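Local coordinates for glycosylation Associate Protein 1 (Streptococcus agalactiae serotype V, PDB 6OYC) that probably works with its partners Gap2 and Gap3 in a complex linked to the glycosylation and accessory Sec export of a surface glycoprotein, at residues 58-63 with 67-72; 125-130 with 411-416. All coordinates share one frame; numbering follows the deposited sequence.

Contact 1: residues 58-63 with 67-72; sequences NLRYYL and DLLESG
Leu69 reaches back to the first turn of the 59-65 helix and crosses the root of Arg60 at a slant. Its CG stands anti to the backbone N (chi1 180°), which carries CD1 to 3.8 Å from Arg60 CB and to 3.5 Å from Arg60 O, so one methyl lies against both the aliphatic start of the arginine and its peptide oxygen. Arg60 itself bends at chi2 and chi3 and takes its guanidinium group away from the leucine, toward a salt bridge of NE with Asp150 and a hydrogen bond of NH1 with the Tyr73 hydroxyl. One turn further on, Leu63 points at the returning chain: its CB lies 3.8 Å from Leu69 N, and its CD2 is 4.3 Å from Leu68 CB. The chain reverses here through a Schellman motif, with Asp67 at positive phi as the C-prime residue. Leu68 N closes it by donating to Leu63 O at 3.0 Å, a fairly straight bond (159° at the hydrogen). A type I turn from Leu68 to Ser71 follows and brings the chain to edge strand 73-75 of the seven-stranded parallel sheet. Leu63 packs on Leu50 and Tyr73 of that sheet, whereas Leu68 packs on Ile35 and Met38 of helix 33-43.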
# COMPACT_ATOMS: atom_id res chain seq x y z
N ASN A 58 5.79 8.38 -9.73
CA ASN A 58 4.49 8.75 -9.19
C ASN A 58 4.55 9.08 -7.71
O ASN A 58 3.55 8.94 -7.00
CB ASN A 58 3.47 7.63 -9.43
CG ASN A 58 2.13 8.17 -9.79
OD1 ASN A 58 2.02 9.05 -10.65
ND2 ASN A 58 1.09 7.70 -9.10
N LEU A 59 5.71 9.53 -7.23
CA LEU A 59 5.94 9.65 -5.79
C LEU A 59 5.04 10.70 -5.17
O LEU A 59 4.56 10.53 -4.04
CB LEU A 59 7.41 9.96 -5.53
CG LEU A 59 7.83 10.19 -4.08
CD1 LEU A 59 7.44 9.01 -3.21
CD2 LEU A 59 9.35 10.43 -4.00
N ARG A 60 4.78 11.81 -5.88
CA ARG A 60 4.05 12.89 -5.23
C ARG A 60 2.58 12.52 -5.02
O ARG A 60 2.02 12.79 -3.96
CB ARG A 60 4.22 14.19 -6.04
CG ARG A 60 5.59 14.91 -5.77
CD ARG A 60 6.40 15.18 -7.04
NE ARG A 60 6.55 13.98 -7.86
CZ ARG A 60 7.56 13.12 -7.75
NH1 ARG A 60 8.55 13.34 -6.88
NH2 ARG A 60 7.58 12.04 -8.53
N TYR A 61 1.96 11.85 -6.00
CA TYR A 61 0.62 11.32 -5.76
C TYR A 61 0.65 10.27 -4.67
O TYR A 61 -0.24 10.23 -3.82
CB TYR A 61 -0.01 10.74 -7.03
CG TYR A 61 -0.60 11.81 -7.90
CD1 TYR A 61 -1.55 12.71 -7.38
CD2 TYR A 61 -0.20 11.97 -9.22
CE1 TYR A 61 -2.08 13.72 -8.17
CE2 TYR A 61 -0.72 12.97 -10.01
CZ TYR A 61 -1.65 13.84 -9.48
OH TYR A 61 -2.17 14.83 -10.26
N TYR A 62 1.68 9.43 -4.67
CA TYR A 62 1.76 8.40 -3.64
C TYR A 62 1.75 9.04 -2.26
O TYR A 62 0.95 8.65 -1.39
CB TYR A 62 3.01 7.54 -3.85
CG TYR A 62 3.06 6.29 -2.98
CD1 TYR A 62 3.65 6.34 -1.71
CD2 TYR A 62 2.56 5.06 -3.43
CE1 TYR A 62 3.73 5.20 -0.90
CE2 TYR A 62 2.63 3.92 -2.63
CZ TYR A 62 3.22 3.99 -1.37
OH TYR A 62 3.30 2.87 -0.56
N LEU A 63 2.60 10.05 -2.05
CA LEU A 63 2.68 10.70 -0.74
C LEU A 63 1.40 11.44 -0.42
O LEU A 63 0.96 11.47 0.74
CB LEU A 63 3.86 11.66 -0.67
CG LEU A 63 5.25 11.02 -0.74
CD1 LEU A 63 6.32 12.08 -0.69
CD2 LEU A 63 5.44 10.00 0.38
N ASP A 67 -1.35 11.87 3.12
CA ASP A 67 -1.20 13.18 3.77
C ASP A 67 0.26 13.44 4.15
O ASP A 67 0.56 13.97 5.23
CB ASP A 67 -2.10 13.31 5.00
CG ASP A 67 -3.58 13.13 4.68
OD1 ASP A 67 -4.02 13.47 3.56
OD2 ASP A 67 -4.31 12.62 5.56
N LEU A 68 1.18 13.04 3.27
CA LEU A 68 2.61 13.22 3.49
C LEU A 68 3.28 14.04 2.40
O LEU A 68 4.50 14.21 2.44
CB LEU A 68 3.31 11.87 3.60
CG LEU A 68 3.03 11.07 4.86
CD1 LEU A 68 3.67 9.71 4.75
CD2 LEU A 68 3.55 11.82 6.07
N LEU A 69 2.52 14.57 1.43
CA LEU A 69 3.14 15.32 0.34
C LEU A 69 3.94 16.51 0.85
O LEU A 69 4.89 16.93 0.21
CB LEU A 69 2.07 15.78 -0.64
CG LEU A 69 2.56 16.58 -1.84
CD1 LEU A 69 3.50 15.74 -2.67
CD2 LEU A 69 1.39 17.08 -2.67
N GLU A 70 3.57 17.05 2.00
CA GLU A 70 4.25 18.20 2.57
C GLU A 70 5.41 17.79 3.47
O GLU A 70 6.06 18.66 4.05
CB GLU A 70 3.25 19.07 3.36
CG GLU A 70 2.14 19.71 2.50
CD GLU A 70 1.09 18.70 2.03
OE1 GLU A 70 1.01 17.59 2.59
OE2 GLU A 70 0.36 19.01 1.07
N SER A 71 5.66 16.50 3.63
CA SER A 71 6.57 16.06 4.67
C SER A 71 8.04 16.17 4.30
O SER A 71 8.89 16.06 5.19
CB SER A 71 6.26 14.61 5.08
OG SER A 71 5.37 14.60 6.18
N GLY A 72 8.38 16.42 3.03
CA GLY A 72 9.79 16.58 2.71
C GLY A 72 10.42 15.26 2.30
O GLY A 72 10.27 14.24 2.99

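Contact 2: residues 125-130 with 411-416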
# COMPACT_ATOMS: atom_id res chain seq x y z
N PHE A 125 -3.91 5.09 -17.07
CA PHE A 125 -4.16 6.16 -16.13
C PHE A 125 -3.94 5.68 -14.70
O PHE A 125 -4.18 4.52 -14.37
CB PHE A 125 -5.58 6.73 -16.30
CG PHE A 125 -5.87 7.17 -17.71
CD1 PHE A 125 -6.36 6.27 -18.65
CD2 PHE A 125 -5.58 8.46 -18.11
CE1 PHE A 125 -6.60 6.67 -19.97
CE2 PHE A 125 -5.83 8.87 -19.41
CZ PHE A 125 -6.34 7.96 -20.34
N GLY A 126 -3.45 6.60 -13.86
CA GLY A 126 -3.20 6.29 -12.47
C GLY A 126 -4.46 6.26 -11.62
O GLY A 126 -5.58 6.54 -12.07
N GLU A 127 -4.25 5.93 -10.35
CA GLU A 127 -5.32 5.97 -9.37
C GLU A 127 -5.96 7.36 -9.31
O GLU A 127 -7.18 7.49 -9.17
CB GLU A 127 -4.78 5.57 -7.99
CG GLU A 127 -5.86 5.30 -6.94
CD GLU A 127 -5.27 4.89 -5.60
OE1 GLU A 127 -4.30 4.09 -5.59
OE2 GLU A 127 -5.78 5.36 -4.54
N GLU A 128 -5.15 8.41 -9.43
CA GLU A 128 -5.65 9.77 -9.40
C GLU A 128 -6.02 10.26 -10.79
O GLU A 128 -6.33 11.44 -10.96
CB GLU A 128 -4.62 10.72 -8.74
CG GLU A 128 -4.47 10.57 -7.21
CD GLU A 128 -3.67 9.33 -6.79
OE1 GLU A 128 -2.81 8.87 -7.57
OE2 GLU A 128 -3.91 8.81 -5.68
N GLY A 129 -5.97 9.38 -11.80
CA GLY A 129 -6.38 9.71 -13.15
C GLY A 129 -5.29 10.29 -14.03
O GLY A 129 -5.53 10.49 -15.23
N ASN A 130 -4.12 10.57 -13.49
CA ASN A 130 -3.05 11.16 -14.28
C ASN A 130 -2.48 10.13 -15.26
O ASN A 130 -2.41 8.93 -14.96
CB ASN A 130 -1.95 11.68 -13.36
CG ASN A 130 -1.36 10.58 -12.47
OD1 ASN A 130 -2.09 9.85 -11.80
ND2 ASN A 130 -0.04 10.47 -12.47
N PRO A 411 -13.59 -2.90 -3.64
CA PRO A 411 -12.79 -1.67 -3.50
C PRO A 411 -11.47 -1.78 -4.25
O PRO A 411 -10.82 -2.83 -4.23
CB PRO A 411 -12.56 -1.56 -1.99
CG PRO A 411 -13.55 -2.56 -1.36
CD PRO A 411 -13.78 -3.62 -2.38
N LEU A 412 -11.08 -0.69 -4.94
CA LEU A 412 -9.90 -0.66 -5.81
C LEU A 412 -8.65 -0.13 -5.13
O LEU A 412 -7.56 -0.28 -5.68
CB LEU A 412 -10.18 0.21 -7.05
CG LEU A 412 -11.41 -0.21 -7.89
CD1 LEU A 412 -11.84 0.87 -8.88
CD2 LEU A 412 -11.15 -1.52 -8.61
N SER A 413 -8.78 0.48 -3.96
CA SER A 413 -7.71 1.24 -3.33
C SER A 413 -8.05 1.35 -1.85
O SER A 413 -9.17 1.06 -1.44
CB SER A 413 -7.59 2.64 -3.94
OG SER A 413 -8.75 3.42 -3.62
N GLU A 414 -7.07 1.79 -1.06
CA GLU A 414 -7.36 2.09 0.34
C GLU A 414 -8.40 3.19 0.45
O GLU A 414 -9.26 3.14 1.34
CB GLU A 414 -6.08 2.49 1.08
CG GLU A 414 -5.15 1.31 1.31
CD GLU A 414 -3.70 1.72 1.54
OE1 GLU A 414 -2.86 0.81 1.72
OE2 GLU A 414 -3.40 2.93 1.54
N THR A 415 -8.38 4.16 -0.46
CA THR A 415 -9.35 5.25 -0.40
C THR A 415 -10.78 4.74 -0.55
O THR A 415 -11.69 5.22 0.13
CB THR A 415 -9.03 6.30 -1.47
OG1 THR A 415 -7.66 6.67 -1.38
CG2 THR A 415 -9.84 7.55 -1.25
N ASP A 416 -11.01 3.77 -1.45
CA ASP A 416 -12.32 3.13 -1.52
C ASP A 416 -12.72 2.54 -0.17
O ASP A 416 -13.81 2.81 0.34
CB ASP A 416 -12.30 2.01 -2.56
CG ASP A 416 -12.54 2.51 -3.93
OD1 ASP A 416 -12.79 3.72 -4.08
OD2 ASP A 416 -12.44 1.69 -4.87
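Glu127 meets Ser413 in a small contact, presenting its carboxylate to the start of the 414-420 helix from the hairpin loop between strands 118-125 and 131-138. In this loop Gly126 opens a type I turn that ends at Gly129, and Gly126 N is bonded to Asn130 O where the two strands part. Glu127, the second residue of the turn, carries the contact. With CG anti to the backbone N (chi1 -168°) and the chain extended beyond it, the side chain reaches straight out of the loop, and OE2 comes to 3.3 Å from Ser413 CB. The same oxygen is 3.7 Å from Ser413 OG and 3.9 Å from Thr415 OG1, so it stays beside both hydroxyls without a hydrogen bond to either. The other oxygen, OE1, is held by the hydroxyl of Tyr20. Glu128 turns to Arg65, with which OE2 forms a salt bridge. Gly129, at positive phi, then leads into Asn130, whose ND2 donates to Asn58 OD1.

Opposite Glu127, Ser413 is the N-cap of its helix: OG accepts from Asp416 N at 3.2 Å. Asp416 in turn takes Leu412 N on OD2 at 2.7 Å, nearly straight at 172° and on the anti side of the carboxylate. These two bonds fix the turn that offers Ser413 CB to the glutamate. Across the interface itself the touch is small and made by van der Waals contact, but the carboxylate sits close to the N-terminal end of a helix, where the helix dipole would probably favour its negative charge.

Overall arrangement
Both segments of contact 1 precede those of contact 2 in the sequence, and the second segment of contact 2 follows 281 residues after its first. Their centres are 15 Å apart. Contact 1 lies where helix 59-65 and the loop after it lead into strand 73-75, an outermost strand of the seven-stranded parallel sheet. Contact 2 joins the antiparallel sheet, through its 118-125/131-138 hairpin, to the second parallel sheet, through the helix after strand 406-409. They meet directly where Tyr61 packs on Glu128 and Asn130. Two parallel-sheet units are consistent with the GT-B clan of the protein's family; through helix 59-65 and the hairpin tip, parts of all three sheet units come into contact.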